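Local coordinates for protein nickel-dependent hydrogenase large subunit (PDB 3MYR) that houses the nickel-iron centre of a heterodimeric hydrogenase that oxidises molecular hydrogen, handing the electrons to an acceptor, and probably recycles hydrogen made by nitrogenase, at residues 535-538 against 543-546; 98-103 against 298-303; 36-41 against 373-378. All blocks are in the same frame, centred on the assembly; numbering follows the deposited sequence.

Contact 1: 535-538 against 543-546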
ATOM      1  N   GLN B 535      11.384  -5.093 -26.341  1.00 33.34           N
ATOM      2  CA  GLN B 535      10.682  -5.073 -27.647  1.00 36.83           C
ATOM      3  C   GLN B 535       9.203  -5.334 -27.352  1.00 38.22           C
ATOM      4  O   GLN B 535       8.871  -6.051 -26.381  1.00 40.35           O
ATOM      5  CB  GLN B 535      11.265  -6.137 -28.593  1.00 37.44           C
ATOM      6  CG  GLN B 535      12.711  -5.808 -29.102  1.00 43.29           C
ATOM      7  CD  GLN B 535      13.865  -6.051 -28.035  1.00 55.87           C
ATOM      8  OE1 GLN B 535      14.926  -5.372 -28.059  1.00 58.49           O
ATOM      9  NE2 GLN B 535      13.654  -7.013 -27.116  1.00 57.70           N
ATOM     10  N   LEU B 536       8.306  -4.625 -28.038  1.00 37.67           N
ATOM     11  CA  LEU B 536       6.860  -4.897 -27.903  1.00 36.94           C
ATOM     12  C   LEU B 536       6.365  -5.669 -29.132  1.00 37.51           C
ATOM     13  O   LEU B 536       6.529  -5.185 -30.266  1.00 37.14           O
ATOM     14  CB  LEU B 536       6.091  -3.579 -27.831  1.00 37.66           C
ATOM     15  CG  LEU B 536       5.870  -2.927 -26.458  1.00 41.02           C
ATOM     16  CD1 LEU B 536       7.101  -3.145 -25.623  1.00 43.20           C
ATOM     17  CD2 LEU B 536       5.572  -1.429 -26.638  1.00 39.64           C
ATOM     18  N   VAL B 537       5.761  -6.839 -28.947  1.00 36.66           N
ATOM     19  CA  VAL B 537       5.096  -7.421 -30.089  1.00 37.20           C
ATOM     20  C   VAL B 537       3.890  -6.626 -30.621  1.00 37.30           C
ATOM     21  O   VAL B 537       3.678  -6.566 -31.850  1.00 34.53           O
ATOM     22  CB  VAL B 537       4.891  -8.972 -30.101  1.00 39.75           C
ATOM     23  CG1 VAL B 537       5.613  -9.741 -29.020  1.00 36.69           C
ATOM     24  CG2 VAL B 537       3.450  -9.387 -30.369  1.00 38.47           C
ATOM     25  N   ASP B 538       3.176  -5.961 -29.719  1.00 34.16           N
ATOM     26  CA  ASP B 538       1.939  -5.282 -30.082  1.00 35.73           C
ATOM     27  C   ASP B 538       1.642  -4.117 -29.118  1.00 35.34           C
ATOM     28  O   ASP B 538       1.344  -4.326 -27.937  1.00 35.15           O
ATOM     29  CB  ASP B 538       0.818  -6.306 -30.081  1.00 36.16           C
ATOM     30  CG  ASP B 538      -0.570  -5.710 -30.374  1.00 41.33           C
ATOM     31  OD1 ASP B 538      -1.551  -6.500 -30.359  1.00 42.03           O
ATOM     32  OD2 ASP B 538      -0.704  -4.475 -30.528  1.00 44.22           O
ATOM     33  N   ILE B 543       2.053  -6.078 -22.889  1.00 26.91           N
ATOM     34  CA  ILE B 543       2.377  -6.935 -21.787  1.00 25.17           C
ATOM     35  C   ILE B 543       3.871  -6.850 -21.390  1.00 25.74           C
ATOM     36  O   ILE B 543       4.200  -7.015 -20.242  1.00 24.80           O
ATOM     37  CB  ILE B 543       1.955  -8.338 -22.138  1.00 27.08           C
ATOM     38  CG1 ILE B 543       1.975  -9.267 -20.919  1.00 26.27           C
ATOM     39  CG2 ILE B 543       2.801  -8.867 -23.269  1.00 25.24           C
ATOM     40  CD1 ILE B 543       1.107 -10.550 -21.133  1.00 28.49           C
ATOM     41  N   GLU B 544       4.762  -6.488 -22.318  1.00 25.06           N
ATOM     42  CA  GLU B 544       6.168  -6.469 -21.957  1.00 25.34           C
ATOM     43  C   GLU B 544       6.473  -5.282 -21.075  1.00 25.28           C
ATOM     44  O   GLU B 544       7.346  -5.341 -20.233  1.00 25.07           O
ATOM     45  CB  GLU B 544       7.067  -6.402 -23.195  1.00 25.54           C
ATOM     46  CG  GLU B 544       6.890  -7.595 -24.217  1.00 25.26           C
ATOM     47  CD  GLU B 544       5.833  -7.344 -25.309  1.00 29.52           C
ATOM     48  OE1 GLU B 544       5.920  -7.979 -26.386  1.00 31.04           O
ATOM     49  OE2 GLU B 544       4.888  -6.542 -25.121  1.00 28.63           O
ATOM     50  N   ILE B 545       5.779  -4.175 -21.284  1.00 24.56           N
ATOM     51  CA  ILE B 545       5.943  -3.020 -20.412  1.00 23.21           C
ATOM     52  C   ILE B 545       5.450  -3.380 -18.994  1.00 23.84           C
ATOM     53  O   ILE B 545       6.153  -3.140 -17.996  1.00 24.18           O
ATOM     54  CB  ILE B 545       5.199  -1.804 -20.998  1.00 23.24           C
ATOM     55  CG1 ILE B 545       6.036  -1.210 -22.134  1.00 24.97           C
ATOM     56  CG2 ILE B 545       4.946  -0.727 -19.889  1.00 21.18           C
ATOM     57  CD1 ILE B 545       5.299  -0.008 -22.903  1.00 25.97           C
ATOM     58  N   LEU B 546       4.272  -4.003 -18.926  1.00 23.26           N
ATOM     59  CA  LEU B 546       3.653  -4.314 -17.667  1.00 23.40           C
ATOM     60  C   LEU B 546       4.549  -5.265 -16.880  1.00 23.58           C
ATOM     61  O   LEU B 546       4.686  -5.115 -15.696  1.00 22.38           O
ATOM     62  CB  LEU B 546       2.263  -4.943 -17.888  1.00 23.15           C
ATOM     63  CG  LEU B 546       1.218  -4.047 -18.598  1.00 27.59           C
ATOM     64  CD1 LEU B 546      -0.123  -4.796 -18.679  1.00 29.42           C
ATOM     65  CD2 LEU B 546       1.028  -2.734 -17.904  1.00 25.76           C
TER
HETATM   66  O   HOH W   1       3.047  -6.628 -27.008  1.00 17.40           O
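Glu544 turns its carboxylate back onto the chain that precedes its own helix, where OE1 accepts a hydrogen bond from Val537 N at 2.8 Å. The N-H points almost straight at the oxygen (173°) but meets it from above the carboxylate plane. The bend at chi2 (90°) folds the stem back along the peptide of Gln535, with Glu544 CG 3.3 Å from Gln535 O. The other oxygen, Glu544 OE2, hydrogen-bonds with water 1 (2.6 Å), and that water accepts from Asp538 N at 2.8 Å. Two successive backbone N-H groups of the loop thus reach one carboxylate, one directly and one through water. Replacing Glu544 with alanine would remove both oxygens and would probably leave Val537 N without its acceptor and the water without this partner, setting the loop freer to move.

The arrangement ties the loop between helices 525-531 and 543-551 to the first turn of the second helix, and a glutamate suits it by offering two acceptors on a flexible stem.

One residue on, Ile545 supplies the apolar part: its CD1 meets Leu536 CD2 at 4.0 Å, methyl to methyl. Both branched chains also lie on Ile28 of strand 27-35, while Leu536 pairs through its backbone with Ala26. Leu546 packs on Ser49 of the small subunit.

Contact 2: 98-103 against 298-303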
ATOM      1  N   ALA B  98       5.304  -8.884   9.258  1.00 17.04           N
ATOM      2  CA  ALA B  98       3.931  -9.299   8.827  1.00 18.19           C
ATOM      3  C   ALA B  98       3.526  -8.475   7.621  1.00 19.07           C
ATOM      4  O   ALA B  98       2.821  -8.990   6.714  1.00 19.42           O
ATOM      5  CB  ALA B  98       2.874  -9.098   9.938  1.00 15.26           C
ATOM      6  N   GLN B  99       3.917  -7.190   7.596  1.00 18.60           N
ATOM      7  CA  GLN B  99       3.494  -6.331   6.457  1.00 16.12           C
ATOM      8  C   GLN B  99       4.211  -6.759   5.136  1.00 18.02           C
ATOM      9  O   GLN B  99       3.617  -6.761   4.040  1.00 17.07           O
ATOM     10  CB  GLN B  99       3.823  -4.847   6.772  1.00 16.25           C
ATOM     11  CG  GLN B  99       3.640  -3.916   5.552  1.00 17.11           C
ATOM     12  CD  GLN B  99       2.178  -3.943   5.018  1.00 22.36           C
ATOM     13  OE1 GLN B  99       1.255  -4.121   5.785  1.00 20.86           O
ATOM     14  NE2 GLN B  99       1.990  -3.767   3.690  1.00 18.93           N
ATOM     15  N   TYR B 100       5.537  -6.983   5.206  1.00 16.37           N
ATOM     16  CA  TYR B 100       6.266  -7.487   4.073  1.00 18.89           C
ATOM     17  C   TYR B 100       5.617  -8.732   3.487  1.00 19.48           C
ATOM     18  O   TYR B 100       5.470  -8.860   2.262  1.00 21.96           O
ATOM     19  CB  TYR B 100       7.689  -7.935   4.489  1.00 17.19           C
ATOM     20  CG  TYR B 100       8.701  -6.867   4.263  1.00 18.47           C
ATOM     21  CD1 TYR B 100       8.831  -5.788   5.169  1.00 18.65           C
ATOM     22  CD2 TYR B 100       9.613  -6.979   3.239  1.00 19.31           C
ATOM     23  CE1 TYR B 100       9.852  -4.829   5.039  1.00 25.42           C
ATOM     24  CE2 TYR B 100      10.633  -6.028   3.103  1.00 21.25           C
ATOM     25  CZ  TYR B 100      10.789  -4.986   4.010  1.00 24.12           C
ATOM     26  OH  TYR B 100      11.873  -4.067   3.835  1.00 23.65           O
ATOM     27  N   ILE B 101       5.341  -9.696   4.349  1.00 19.04           N
ATOM     28  CA  ILE B 101       4.878 -11.014   3.861  1.00 18.74           C
ATOM     29  C   ILE B 101       3.501 -10.857   3.206  1.00 20.30           C
ATOM     30  O   ILE B 101       3.283 -11.312   2.113  1.00 19.93           O
ATOM     31  CB  ILE B 101       4.871 -11.964   5.009  1.00 16.49           C
ATOM     32  CG1 ILE B 101       6.379 -12.215   5.332  1.00 23.73           C
ATOM     33  CG2 ILE B 101       4.263 -13.320   4.605  1.00 20.03           C
ATOM     34  CD1 ILE B 101       6.510 -12.592   6.791  1.00 23.62           C
ATOM     35  N   HIS B 102       2.585 -10.147   3.872  1.00 18.19           N
ATOM     36  CA  HIS B 102       1.268  -9.900   3.334  1.00 19.02           C
ATOM     37  C   HIS B 102       1.419  -9.218   1.981  1.00 19.12           C
ATOM     38  O   HIS B 102       0.800  -9.582   1.015  1.00 20.60           O
ATOM     39  CB  HIS B 102       0.483  -8.973   4.316  1.00 16.80           C
ATOM     40  CG  HIS B 102      -0.893  -8.645   3.845  1.00 17.69           C
ATOM     41  ND1 HIS B 102      -1.163  -7.574   3.010  1.00 20.55           N
ATOM     42  CD2 HIS B 102      -2.078  -9.278   4.048  1.00 20.16           C
ATOM     43  CE1 HIS B 102      -2.469  -7.536   2.779  1.00 21.27           C
ATOM     44  NE2 HIS B 102      -3.036  -8.585   3.357  1.00 20.79           N
ATOM     45  N   ASP B 103       2.211  -8.150   1.943  1.00 19.57           N
ATOM     46  CA  ASP B 103       2.290  -7.260   0.799  1.00 19.13           C
ATOM     47  C   ASP B 103       2.993  -7.975  -0.420  1.00 19.17           C
ATOM     48  O   ASP B 103       2.485  -7.945  -1.525  1.00 20.10           O
ATOM     49  CB  ASP B 103       3.116  -6.054   1.280  1.00 21.21           C
ATOM     50  CG  ASP B 103       3.044  -4.868   0.375  1.00 22.37           C
ATOM     51  OD1 ASP B 103       2.819  -5.033  -0.872  1.00 27.97           O
ATOM     52  OD2 ASP B 103       3.217  -3.727   0.924  1.00 22.94           O
ATOM     53  N   PHE B 298      21.244  -4.391  12.277  1.00 33.52           N
ATOM     54  CA  PHE B 298      20.126  -4.506  11.332  1.00 31.50           C
ATOM     55  C   PHE B 298      20.116  -5.899  10.679  1.00 30.94           C
ATOM     56  O   PHE B 298      21.145  -6.435  10.299  1.00 30.89           O
ATOM     57  CB  PHE B 298      20.244  -3.431  10.242  1.00 28.75           C
ATOM     58  CG  PHE B 298      19.744  -2.048  10.642  1.00 29.61           C
ATOM     59  CD1 PHE B 298      19.881  -0.973   9.737  1.00 29.01           C
ATOM     60  CD2 PHE B 298      19.119  -1.817  11.868  1.00 29.04           C
ATOM     61  CE1 PHE B 298      19.380   0.311  10.029  1.00 30.90           C
ATOM     62  CE2 PHE B 298      18.641  -0.542  12.212  1.00 31.06           C
ATOM     63  CZ  PHE B 298      18.777   0.543  11.272  1.00 33.83           C
ATOM     64  N   LEU B 299      18.944  -6.468  10.476  1.00 28.94           N
ATOM     65  CA  LEU B 299      18.829  -7.582   9.535  1.00 28.44           C
ATOM     66  C   LEU B 299      19.121  -7.134   8.059  1.00 27.84           C
ATOM     67  O   LEU B 299      19.908  -7.757   7.355  1.00 29.69           O
ATOM     68  CB  LEU B 299      17.436  -8.212   9.657  1.00 30.14           C
ATOM     69  CG  LEU B 299      17.141  -9.320   8.636  1.00 33.99           C
ATOM     70  CD1 LEU B 299      18.196 -10.425   8.856  1.00 35.99           C
ATOM     71  CD2 LEU B 299      15.800  -9.861   8.963  1.00 31.80           C
ATOM     72  N   PHE B 300      18.558  -6.031   7.623  1.00 22.79           N
ATOM     73  CA  PHE B 300      18.886  -5.500   6.308  1.00 24.54           C
ATOM     74  C   PHE B 300      19.913  -4.395   6.490  1.00 25.81           C
ATOM     75  O   PHE B 300      19.623  -3.407   7.150  1.00 26.19           O
ATOM     76  CB  PHE B 300      17.632  -4.884   5.671  1.00 24.88           C
ATOM     77  CG  PHE B 300      16.564  -5.893   5.299  1.00 23.04           C
ATOM     78  CD1 PHE B 300      16.861  -6.955   4.467  1.00 29.85           C
ATOM     79  CD2 PHE B 300      15.238  -5.637   5.582  1.00 27.16           C
ATOM     80  CE1 PHE B 300      15.853  -7.850   4.073  1.00 25.95           C
ATOM     81  CE2 PHE B 300      14.225  -6.502   5.163  1.00 27.41           C
ATOM     82  CZ  PHE B 300      14.520  -7.597   4.409  1.00 29.37           C
ATOM     83  N   PRO B 301      21.106  -4.526   5.869  1.00 27.19           N
ATOM     84  CA  PRO B 301      22.146  -3.550   6.138  1.00 29.31           C
ATOM     85  C   PRO B 301      21.926  -2.258   5.371  1.00 29.86           C
ATOM     86  O   PRO B 301      21.275  -2.272   4.311  1.00 29.09           O
ATOM     87  CB  PRO B 301      23.431  -4.261   5.658  1.00 30.04           C
ATOM     88  CG  PRO B 301      22.900  -5.180   4.566  1.00 30.82           C
ATOM     89  CD  PRO B 301      21.576  -5.648   5.051  1.00 28.21           C
ATOM     90  N   ARG B 302      22.498  -1.171   5.910  1.00 29.69           N
ATOM     91  CA  ARG B 302      22.545   0.127   5.243  1.00 28.94           C
ATOM     92  C   ARG B 302      23.706   0.143   4.264  1.00 30.04           C
ATOM     93  O   ARG B 302      24.808  -0.287   4.594  1.00 30.71           O
ATOM     94  CB  ARG B 302      22.764   1.222   6.288  1.00 26.18           C
ATOM     95  CG  ARG B 302      22.846   2.642   5.696  1.00 29.71           C
ATOM     96  CD  ARG B 302      22.732   3.759   6.776  1.00 25.28           C
ATOM     97  NE  ARG B 302      21.444   3.581   7.419  1.00 29.92           N
ATOM     98  CZ  ARG B 302      21.048   4.166   8.549  1.00 30.89           C
ATOM     99  NH1 ARG B 302      19.868   3.823   9.116  1.00 28.34           N
ATOM    100  NH2 ARG B 302      21.851   5.027   9.124  1.00 27.63           N
ATOM    101  N   GLY B 303      23.498   0.718   3.085  1.00 29.04           N
ATOM    102  CA  GLY B 303      24.607   0.945   2.155  1.00 27.27           C
ATOM    103  C   GLY B 303      24.114   1.147   0.726  1.00 27.58           C
ATOM    104  O   GLY B 303      22.919   1.091   0.432  1.00 24.61           O
TER
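A classic beta bulge, formed where Leu299 and Phe300 both face Asp286 on the neighbouring strand, presents Phe300 to Tyr100 of the long helix 86-112. The backbones stay far apart, with Tyr100 CA and Phe300 CA 13.0 Å from each other, and two long aromatic side chains span the interval from opposite directions. The Tyr100 hydroxyl end comes up to one side carbon of the Phe300 ring: Tyr100 OH lies 3.6 Å from Phe300 CE2, and Tyr100 CZ is 3.9 Å from the same carbon. The rings are neither stacked nor edge-to-face; their centroids are 5.9 Å apart and their planes differ by 31°. On Phe300, CB already points toward the helix, and with CG anti to the carbonyl carbon (chi1 -68°) the ring continues that way. Tyrosine suits the helical position because it combines a broad apolar ring with a polar end, and that hydroxyl is hydrogen-bonded to the backbone O of Glu484.

The bulge lies in the two-stranded antiparallel sheet of 281-288 and 300-305, so the contact joins this sheet to the helical core near the nickel-iron centre. Helices 390-399 and 426-456 complete the packing: both side chains touch Glu436, and Arg393 makes a cation-pi contact with Phe300 while also lying against Tyr100.

On the same helix, Gln99 NE2 donates to Asp103 OD2 at 3.0 Å, one turn later. The acceptor lies almost in the amide plane, although the N-H is bent at 137°. Gln99 may help position this carboxylate, whose other oxygen, Asp103 OD1, forms a salt bridge with Arg487, a residue of the pocket around the nickel-iron centre.

Contact 3: 36-41 against 373-378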
ATOM      1  N   THR B  36       0.190  10.711 -11.982  1.00 19.63           N
ATOM      2  CA  THR B  36      -0.831  11.628 -12.473  1.00 21.28           C
ATOM      3  C   THR B  36      -1.853  11.901 -11.362  1.00 21.49           C
ATOM      4  O   THR B  36      -2.980  12.296 -11.675  1.00 23.51           O
ATOM      5  CB  THR B  36      -1.551  11.114 -13.783  1.00 20.40           C
ATOM      6  OG1 THR B  36      -2.325   9.943 -13.454  1.00 24.30           O
ATOM      7  CG2 THR B  36      -0.515  10.688 -14.914  1.00 21.06           C
ATOM      8  N   MET B  37      -1.434  11.810 -10.081  1.00 19.57           N
ATOM      9  CA  MET B  37      -2.320  12.253  -8.975  1.00 18.53           C
ATOM     10  C   MET B  37      -1.437  12.795  -7.856  1.00 19.55           C
ATOM     11  O   MET B  37      -0.373  12.208  -7.535  1.00 20.03           O
ATOM     12  CB  MET B  37      -3.233  11.119  -8.501  1.00 15.86           C
ATOM     13  CG  MET B  37      -4.271  11.527  -7.425  1.00 16.21           C
ATOM     14  SD  MET B  37      -3.596  11.590  -5.718  1.00 20.40           S
ATOM     15  CE  MET B  37      -3.696   9.835  -5.189  1.00 16.23           C
ATOM     16  N   VAL B  38      -1.855  13.921  -7.263  1.00 19.42           N
ATOM     17  CA  VAL B  38      -1.130  14.450  -6.109  1.00 19.04           C
ATOM     18  C   VAL B  38      -2.159  14.829  -5.023  1.00 18.71           C
ATOM     19  O   VAL B  38      -3.330  15.181  -5.379  1.00 16.70           O
ATOM     20  CB  VAL B  38      -0.309  15.745  -6.565  1.00 18.65           C
ATOM     21  CG1 VAL B  38      -1.245  16.793  -7.086  1.00 18.15           C
ATOM     22  CG2 VAL B  38       0.601  16.275  -5.405  1.00 17.75           C
ATOM     23  N   ARG B  39      -1.743  14.762  -3.752  1.00 17.06           N
ATOM     24  CA  ARG B  39      -2.539  15.229  -2.599  1.00 18.72           C
ATOM     25  C   ARG B  39      -1.864  16.354  -1.771  1.00 20.61           C
ATOM     26  O   ARG B  39      -2.561  17.216  -1.195  1.00 19.23           O
ATOM     27  CB  ARG B  39      -2.956  14.059  -1.686  1.00 18.23           C
ATOM     28  CG  ARG B  39      -3.910  13.103  -2.396  1.00 17.69           C
ATOM     29  CD  ARG B  39      -4.035  11.722  -1.763  1.00 17.96           C
ATOM     30  NE  ARG B  39      -2.737  11.044  -1.784  1.00 22.28           N
ATOM     31  CZ  ARG B  39      -2.396  10.024  -0.992  1.00 19.33           C
ATOM     32  NH1 ARG B  39      -3.249   9.586  -0.051  1.00 19.69           N
ATOM     33  NH2 ARG B  39      -1.153   9.527  -1.073  1.00 17.83           N
ATOM     34  N   GLY B  40      -0.531  16.309  -1.676  1.00 22.09           N
ATOM     35  CA  GLY B  40       0.266  17.371  -1.018  1.00 24.09           C
ATOM     36  C   GLY B  40       0.152  17.189   0.501  1.00 23.94           C
ATOM     37  O   GLY B  40       0.049  18.151   1.270  1.00 22.98           O
ATOM     38  N   ILE B  41       0.297  15.953   0.939  1.00 22.93           N
ATOM     39  CA  ILE B  41       0.275  15.648   2.349  1.00 21.45           C
ATOM     40  C   ILE B  41       1.394  16.375   3.141  1.00 23.90           C
ATOM     41  O   ILE B  41       1.218  16.761   4.313  1.00 21.82           O
ATOM     42  CB  ILE B  41       0.303  14.108   2.539  1.00 23.18           C
ATOM     43  CG1 ILE B  41      -1.000  13.547   1.945  1.00 22.44           C
ATOM     44  CG2 ILE B  41       0.500  13.740   4.112  1.00 19.77           C
ATOM     45  CD1 ILE B  41      -1.032  12.005   1.779  1.00 24.42           C
ATOM     46  N   TYR B 373       6.850  16.576 -16.274  1.00 25.84           N
ATOM     47  CA  TYR B 373       5.953  15.581 -16.855  1.00 24.37           C
ATOM     48  C   TYR B 373       5.432  14.562 -15.817  1.00 25.01           C
ATOM     49  O   TYR B 373       4.895  13.469 -16.180  1.00 25.16           O
ATOM     50  CB  TYR B 373       6.598  14.910 -18.119  1.00 25.17           C
ATOM     51  CG  TYR B 373       7.862  14.035 -17.884  1.00 23.04           C
ATOM     52  CD1 TYR B 373       9.142  14.509 -18.192  1.00 22.19           C
ATOM     53  CD2 TYR B 373       7.743  12.723 -17.376  1.00 20.87           C
ATOM     54  CE1 TYR B 373      10.285  13.686 -18.021  1.00 19.91           C
ATOM     55  CE2 TYR B 373       8.843  11.894 -17.193  1.00 20.55           C
ATOM     56  CZ  TYR B 373      10.118  12.407 -17.515  1.00 24.82           C
ATOM     57  OH  TYR B 373      11.194  11.629 -17.302  1.00 21.49           O
ATOM     58  N   SER B 374       5.566  14.912 -14.523  1.00 24.31           N
ATOM     59  CA  SER B 374       5.199  14.032 -13.461  1.00 21.70           C
ATOM     60  C   SER B 374       4.952  14.764 -12.143  1.00 22.53           C
ATOM     61  O   SER B 374       5.575  15.785 -11.865  1.00 23.77           O
ATOM     62  CB  SER B 374       6.318  12.956 -13.229  1.00 22.50           C
ATOM     63  OG  SER B 374       5.901  11.993 -12.185  1.00 22.04           O
ATOM     64  N   TRP B 375       4.090  14.177 -11.292  1.00 21.18           N
ATOM     65  CA  TRP B 375       3.903  14.650  -9.945  1.00 19.87           C
ATOM     66  C   TRP B 375       4.951  14.053  -9.031  1.00 19.03           C
ATOM     67  O   TRP B 375       5.021  14.480  -7.890  1.00 20.13           O
ATOM     68  CB  TRP B 375       2.494  14.411  -9.369  1.00 18.75           C
ATOM     69  CG  TRP B 375       1.458  15.359  -9.924  1.00 17.96           C
ATOM     70  CD1 TRP B 375       0.401  15.041 -10.731  1.00 18.22           C
ATOM     71  CD2 TRP B 375       1.355  16.746  -9.654  1.00 20.50           C
ATOM     72  NE1 TRP B 375      -0.338  16.165 -11.030  1.00 22.48           N
ATOM     73  CE2 TRP B 375       0.259  17.241 -10.410  1.00 23.92           C
ATOM     74  CE3 TRP B 375       2.161  17.661  -8.935  1.00 19.55           C
ATOM     75  CZ2 TRP B 375      -0.137  18.593 -10.370  1.00 21.41           C
ATOM     76  CZ3 TRP B 375       1.742  19.012  -8.876  1.00 20.73           C
ATOM     77  CH2 TRP B 375       0.634  19.466  -9.618  1.00 20.13           C
ATOM     78  N   LEU B 376       5.800  13.156  -9.537  1.00 18.83           N
ATOM     79  CA  LEU B 376       6.934  12.657  -8.713  1.00 20.51           C
ATOM     80  C   LEU B 376       8.110  13.597  -8.775  1.00 21.34           C
ATOM     81  O   LEU B 376       8.501  14.010  -9.876  1.00 21.71           O
ATOM     82  CB  LEU B 376       7.424  11.228  -9.111  1.00 19.41           C
ATOM     83  CG  LEU B 376       6.434  10.072  -8.760  1.00 20.91           C
ATOM     84  CD1 LEU B 376       5.182  10.103  -9.720  1.00 14.68           C
ATOM     85  CD2 LEU B 376       7.235   8.773  -9.006  1.00 17.64           C
ATOM     86  N   LYS B 377       8.667  13.959  -7.607  1.00 22.55           N
ATOM     87  CA  LYS B 377      10.036  14.513  -7.559  1.00 22.03           C
ATOM     88  C   LYS B 377      11.060  13.455  -8.048  1.00 22.68           C
ATOM     89  O   LYS B 377      10.736  12.255  -8.114  1.00 21.40           O
ATOM     90  CB  LYS B 377      10.378  14.968  -6.148  1.00 22.35           C
ATOM     91  CG  LYS B 377       9.518  16.145  -5.657  1.00 21.91           C
ATOM     92  CD  LYS B 377       9.898  16.503  -4.239  1.00 21.45           C
ATOM     93  CE  LYS B 377       9.003  17.651  -3.751  1.00 20.99           C
ATOM     94  NZ  LYS B 377       9.233  17.946  -2.270  1.00 22.53           N
ATOM     95  N   ALA B 378      12.281  13.911  -8.395  1.00 22.63           N
ATOM     96  CA  ALA B 378      13.362  13.023  -8.828  1.00 22.69           C
ATOM     97  C   ALA B 378      14.497  12.898  -7.799  1.00 22.38           C
ATOM     98  O   ALA B 378      15.368  13.765  -7.756  1.00 24.36           O
ATOM     99  CB  ALA B 378      13.905  13.472 -10.194  1.00 22.76           C
TER
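Ser374 OG is gripped by two backbone N-H groups, those of Leu376 and Gly35, and so fixes the turn that presents Trp375 to Val38. The bond from Leu376 N is 2.9 Å long and nearly straight (165°); coming from two residues further on, it closes an ST turn. Serine suits the place because its hydroxyl sits one carbon from the main chain, close enough to accept from the N-H two residues on.

The indole is covered on one face by Val38. Its CG1 makes a CH-pi contact 3.6 Å from the centroid of the Trp375 six-membered ring, almost on the ring normal, while Val38 CB lies 3.6 Å from Trp375 CD2. Val38 CG1 sits between the backbone N and the carbonyl carbon (chi1 60°), and this rotation brings the methyl over the ring. A beta-branched residue fits well, since CB and CG1 together follow the flat surface. At the edge of the ring, Trp375 CD1 approaches the backbone carbon Thr36 C at 3.9 Å.

The polar ends face the partner subunit: Trp375 NE1 hydrogen-bonds to Gly84 O, and Thr36 OG1 to Thr87 O, both of the small subunit. Within the large subunit, Trp332 meets the indole edge-to-face. Segment 36-41 leads from strand 27-35 into helix 41-44, with Gly40 as N-cap, while Val38 and Leu376 both rest on Val560 of the C-terminal helix 556-560.

How the contacts relate
The three contacts lie well apart: the centre of contact 1 is 31 Å from that of contact 2 and 26 Å from that of contact 3, and contacts 2 and 3 are also 26 Å apart. Along the chain, contact 2 is nested inside the long loop closed by contact 3, and contact 1 follows both. In contact 2 the side chain of Tyr100 is about 7 Å from the nickel-iron centre. Contact 3 borders two other metal sites: the side chain of Val38 is about 9 Å from the magnesium ion and that of Met37 about 8 Å from an iron-sulfur cluster. Contact 1 lies away from these sites, yet all three have residues that meet the small subunit.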